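PDB 3MQ0: transcriptional repressor of the blcABC operon from Agrobacterium tumefaciens, which represses transcription of the blcABC operon, probably by binding DNA through a helix-turn-helix domain that is joined to a GAF-fold domain. Local coordinates for residues H114-R126 against A231-S243. Residues are numbered along the deposited sequence; the frame is centred on the assembly and turned at random.
Sequences HDLDPYTVTLTVR and AASAGIAISLIRS
Val121 and Ile236 meet because both extend a branch opposite their backbone N: CG1 of Val121 (chi1 -170°) and CG1 of Ile236 (chi1 -178°) approach to 3.7 Å. The other Val121 branch, CG2, lies 4.1 Å from Ile238 CG2, so this valine bridges two isoleucines on one face of the sheet. Leu116 extends that apolar patch, its CD2 reaching Ile238 CG2. Tyr119 and Leu240 run side by side, the ring's CD1 4.0 Å from Leu240 CB, while Pro118 CB sits over the centre of one ring face.

The backbones establish the antiparallel register: the N-to-C directions of strands 120-126 and 232-241 lie 149° apart, and five N-H...O bonds join them. Thr122 and Ala237 exchange a reciprocal pair, Thr122 N to Ala237 O at 2.9 Å, and Thr124 and Gly235 a second.

On the opposite face, which carries Thr120, Thr122, Ala237 and Ser239, a water is held by Thr122 OG1 (2.9 Å) and Ser239 OG (2.8 Å) and donates to Thr120 O. It thereby ties the two hydroxyls to the ladder. At the far end another water accepts from Arg126 N and donates to Ser233 O, beside the classic bulge that Ser233 and Ala234 form opposite Ile225.

These are the two middle strands of the six-stranded antiparallel sheet of the GAF-fold domain. Strand 130-137 flanks 120-126, strand 218-226 flanks 232-241, and helix 247-267 packs on Tyr119 and Ile236.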
loop_
_atom_site.group_PDB
_atom_site.type_symbol
_atom_site.label_atom_id
_atom_site.label_comp_id
_atom_site.label_asym_id
_atom_site.label_seq_id
_atom_site.Cartn_x
_atom_site.Cartn_y
_atom_site.Cartn_z
ATOM N N HIS B 114 -13.021 7.775 28.200
ATOM C CA HIS B 114 -13.112 8.545 29.433
ATOM C C HIS B 114 -12.218 7.976 30.536
ATOM O O HIS B 114 -11.976 8.635 31.542
ATOM C CB HIS B 114 -14.566 8.662 29.880
ATOM C CG HIS B 114 -15.433 9.383 28.891
ATOM N ND1 HIS B 114 -15.796 8.830 27.680
ATOM C CD2 HIS B 114 -15.984 10.618 28.920
ATOM C CE1 HIS B 114 -16.546 9.689 27.014
ATOM N NE2 HIS B 114 -16.676 10.783 27.745
ATOM N N ASP B 115 -11.729 6.756 30.339
ATOM C CA ASP B 115 -10.792 6.139 31.276
ATOM C C ASP B 115 -9.545 7.005 31.453
ATOM O O ASP B 115 -8.950 7.050 32.532
ATOM C CB ASP B 115 -10.355 4.760 30.766
ATOM C CG ASP B 115 -11.475 4.014 30.061
ATOM O OD1 ASP B 115 -12.004 3.038 30.650
ATOM O OD2 ASP B 115 -11.827 4.408 28.923
ATOM N N LEU B 116 -9.140 7.669 30.378
ATOM C CA LEU B 116 -7.918 8.462 30.381
ATOM C C LEU B 116 -8.153 9.950 30.692
ATOM O O LEU B 116 -7.211 10.748 30.669
ATOM C CB LEU B 116 -7.223 8.337 29.028
ATOM C CG LEU B 116 -6.823 6.921 28.609
ATOM C CD1 LEU B 116 -6.254 6.957 27.209
ATOM C CD2 LEU B 116 -5.831 6.313 29.600
ATOM N N ASP B 117 -9.399 10.319 30.969
ATOM C CA ASP B 117 -9.736 11.712 31.271
ATOM C C ASP B 117 -8.862 12.351 32.350
ATOM O O ASP B 117 -8.556 13.542 32.264
ATOM C CB ASP B 117 -11.213 11.853 31.676
ATOM C CG ASP B 117 -12.168 11.816 30.483
ATOM O OD1 ASP B 117 -11.710 11.622 29.336
ATOM O OD2 ASP B 117 -13.392 11.973 30.708
ATOM N N PRO B 118 -8.467 11.574 33.374
ATOM C CA PRO B 118 -7.692 12.167 34.472
ATOM C C PRO B 118 -6.254 12.513 34.085
ATOM O O PRO B 118 -5.586 13.203 34.854
ATOM C CB PRO B 118 -7.667 11.057 35.529
ATOM C CG PRO B 118 -8.759 10.100 35.143
ATOM C CD PRO B 118 -8.842 10.177 33.656
ATOM N N TYR B 119 -5.780 12.048 32.931
ATOM C CA TYR B 119 -4.358 12.208 32.608
ATOM C C TYR B 119 -4.070 13.109 31.426
ATOM O O TYR B 119 -4.855 13.202 30.476
ATOM C CB TYR B 119 -3.704 10.844 32.354
ATOM C CG TYR B 119 -4.128 9.817 33.365
ATOM C CD1 TYR B 119 -3.660 9.866 34.661
ATOM C CD2 TYR B 119 -5.020 8.810 33.026
ATOM C CE1 TYR B 119 -4.057 8.937 35.594
ATOM C CE2 TYR B 119 -5.428 7.882 33.956
ATOM C CZ TYR B 119 -4.940 7.947 35.234
ATOM O OH TYR B 119 -5.347 7.026 36.173
ATOM N N THR B 120 -2.901 13.737 31.475
ATOM C CA THR B 120 -2.382 14.448 30.319
ATOM C C THR B 120 -1.852 13.409 29.341
ATOM O O THR B 120 -1.108 12.519 29.727
ATOM C CB THR B 120 -1.256 15.397 30.724
ATOM O OG1 THR B 120 -1.796 16.436 31.555
ATOM C CG2 THR B 120 -0.596 16.005 29.493
ATOM N N VAL B 121 -2.237 13.519 28.073
ATOM C CA VAL B 121 -1.836 12.523 27.081
ATOM C C VAL B 121 -1.073 13.204 25.966
ATOM O O VAL B 121 -1.518 14.239 25.455
ATOM C CB VAL B 121 -3.067 11.849 26.448
ATOM C CG1 VAL B 121 -2.638 10.646 25.597
ATOM C CG2 VAL B 121 -4.049 11.434 27.523
ATOM N N THR B 122 0.074 12.641 25.593
ATOM C CA THR B 122 0.897 13.235 24.543
ATOM C C THR B 122 1.070 12.260 23.397
ATOM O O THR B 122 0.945 11.052 23.572
ATOM C CB THR B 122 2.297 13.615 25.069
ATOM O OG1 THR B 122 2.884 12.465 25.689
ATOM C CG2 THR B 122 2.190 14.708 26.104
ATOM N N LEU B 123 1.349 12.808 22.223
ATOM C CA LEU B 123 1.601 12.025 21.020
ATOM C C LEU B 123 2.890 12.570 20.435
ATOM O O LEU B 123 3.016 13.782 20.235
ATOM C CB LEU B 123 0.480 12.249 20.013
ATOM C CG LEU B 123 0.590 11.560 18.644
ATOM C CD1 LEU B 123 0.407 10.067 18.833
ATOM C CD2 LEU B 123 -0.456 12.136 17.660
ATOM N N THR B 124 3.839 11.683 20.151
ATOM C CA THR B 124 5.146 12.110 19.677
ATOM C C THR B 124 5.618 11.295 18.495
ATOM O O THR B 124 5.118 10.200 18.241
ATOM C CB THR B 124 6.213 11.941 20.759
ATOM O OG1 THR B 124 6.427 10.541 20.984
ATOM C CG2 THR B 124 5.793 12.623 22.051
ATOM N N VAL B 125 6.599 11.833 17.781
ATOM C CA VAL B 125 7.332 11.055 16.783
ATOM C C VAL B 125 8.792 11.145 17.125
ATOM O O VAL B 125 9.193 12.105 17.765
ATOM C CB VAL B 125 7.122 11.595 15.360
ATOM C CG1 VAL B 125 5.645 11.483 14.964
ATOM C CG2 VAL B 125 7.574 13.045 15.268
ATOM N N ARG B 126 9.583 10.144 16.727
ATOM C CA ARG B 126 11.035 10.191 16.943
ATOM C C ARG B 126 11.762 10.767 15.734
ATOM O O ARG B 126 11.513 10.364 14.598
ATOM C CB ARG B 126 11.604 8.792 17.247
ATOM C CG ARG B 126 13.068 8.820 17.666
ATOM C CD ARG B 126 13.633 7.410 17.956
ATOM N NE ARG B 126 13.557 6.535 16.785
ATOM C CZ ARG B 126 14.460 6.509 15.817
ATOM N NH1 ARG B 126 15.518 7.312 15.857
ATOM N NH2 ARG B 126 14.301 5.684 14.798
ATOM N N ALA B 231 5.549 -0.694 11.169
ATOM C CA ALA B 231 6.610 0.038 11.854
ATOM C C ALA B 231 6.044 0.966 12.925
ATOM O O ALA B 231 4.972 1.535 12.746
ATOM C CB ALA B 231 7.412 0.832 10.856
ATOM N N ALA B 232 6.768 1.118 14.031
ATOM C CA ALA B 232 6.386 2.073 15.064
ATOM C C ALA B 232 6.559 3.486 14.529
ATOM O O ALA B 232 7.676 3.935 14.303
ATOM C CB ALA B 232 7.220 1.874 16.298
ATOM N N SER B 233 5.450 4.186 14.325
ATOM C CA SER B 233 5.493 5.492 13.677
ATOM C C SER B 233 5.356 6.637 14.663
ATOM O O SER B 233 5.747 7.768 14.367
ATOM C CB SER B 233 4.397 5.597 12.612
ATOM O OG SER B 233 3.106 5.451 13.183
ATOM N N ALA B 234 4.774 6.350 15.822
ATOM C CA ALA B 234 4.545 7.384 16.818
ATOM C C ALA B 234 4.453 6.743 18.191
ATOM O O ALA B 234 4.370 5.529 18.304
ATOM C CB ALA B 234 3.260 8.159 16.503
ATOM N N GLY B 235 4.477 7.572 19.226
ATOM C CA GLY B 235 4.324 7.094 20.593
ATOM C C GLY B 235 3.201 7.858 21.269
ATOM O O GLY B 235 2.950 9.024 20.960
ATOM N N ILE B 236 2.507 7.198 22.181
ATOM C CA ILE B 236 1.519 7.864 23.005
ATOM C C ILE B 236 1.906 7.662 24.468
ATOM O O ILE B 236 2.401 6.583 24.836
ATOM C CB ILE B 236 0.096 7.346 22.723
ATOM C CG1 ILE B 236 -0.928 8.090 23.562
ATOM C CG2 ILE B 236 -0.039 5.840 22.999
ATOM C CD1 ILE B 236 -2.377 7.665 23.243
ATOM N N ALA B 237 1.710 8.683 25.296
ATOM C CA ALA B 237 2.021 8.524 26.724
ATOM C C ALA B 237 0.990 9.221 27.583
ATOM O O ALA B 237 0.382 10.197 27.170
ATOM C CB ALA B 237 3.423 9.085 27.038
ATOM N N ILE B 238 0.815 8.730 28.796
ATOM C CA ILE B 238 0.071 9.497 29.773
ATOM C C ILE B 238 1.060 9.947 30.832
ATOM O O ILE B 238 2.053 9.267 31.097
ATOM C CB ILE B 238 -1.077 8.692 30.395
ATOM C CG1 ILE B 238 -0.541 7.441 31.087
ATOM C CG2 ILE B 238 -2.107 8.309 29.319
ATOM C CD1 ILE B 238 -1.649 6.514 31.593
ATOM N N SER B 239 0.795 11.085 31.439
ATOM C CA SER B 239 1.585 11.662 32.500
ATOM C C SER B 239 0.755 11.877 33.763
ATOM O O SER B 239 -0.330 12.288 33.677
ATOM C CB SER B 239 2.107 13.021 32.067
ATOM O OG SER B 239 2.979 12.870 31.006
ATOM N N LEU B 240 1.344 11.595 34.907
ATOM C CA LEU B 240 0.650 11.816 36.170
ATOM C C LEU B 240 1.661 12.082 37.267
ATOM O O LEU B 240 2.871 11.956 37.055
ATOM C CB LEU B 240 -0.212 10.603 36.537
ATOM C CG LEU B 240 0.499 9.249 36.547
ATOM C CD1 LEU B 240 -0.130 8.328 37.569
ATOM C CD2 LEU B 240 0.443 8.614 35.153
ATOM N N ILE B 241 1.163 12.463 38.440
ATOM C CA ILE B 241 2.021 12.657 39.598
ATOM C C ILE B 241 2.449 11.298 40.158
ATOM O O ILE B 241 1.610 10.474 40.521
ATOM C CB ILE B 241 1.296 13.462 40.686
ATOM C CG1 ILE B 241 0.943 14.851 40.155
ATOM C CG2 ILE B 241 2.154 13.550 41.945
ATOM C CD1 ILE B 241 2.153 15.662 39.731
ATOM N N ARG B 242 3.760 11.077 40.231
ATOM C CA ARG B 242 4.322 9.789 40.648
ATOM C C ARG B 242 3.858 9.355 42.037
ATOM O O ARG B 242 3.435 8.218 42.232
ATOM C CB ARG B 242 5.852 9.842 40.608
ATOM C CG ARG B 242 6.553 9.025 41.697
ATOM C CD ARG B 242 6.792 7.567 41.288
ATOM N NE ARG B 242 5.682 6.677 41.634
ATOM C CZ ARG B 242 5.754 5.348 41.605
ATOM N NH1 ARG B 242 6.884 4.750 41.252
ATOM N NH2 ARG B 242 4.701 4.613 41.935
ATOM N N SER B 243 3.936 10.268 42.996
ATOM C CA SER B 243 3.598 9.959 44.383
ATOM C C SER B 243 2.137 9.548 44.537
ATOM O O SER B 243 1.686 9.216 45.630
ATOM C CB SER B 243 3.883 11.172 45.265
ATOM O OG SER B 243 3.136 12.300 44.835
HETATM O O HOH W 1 1.864 12.603 28.444
HETATM O O HOH W 2 8.494 8.123 15.047
#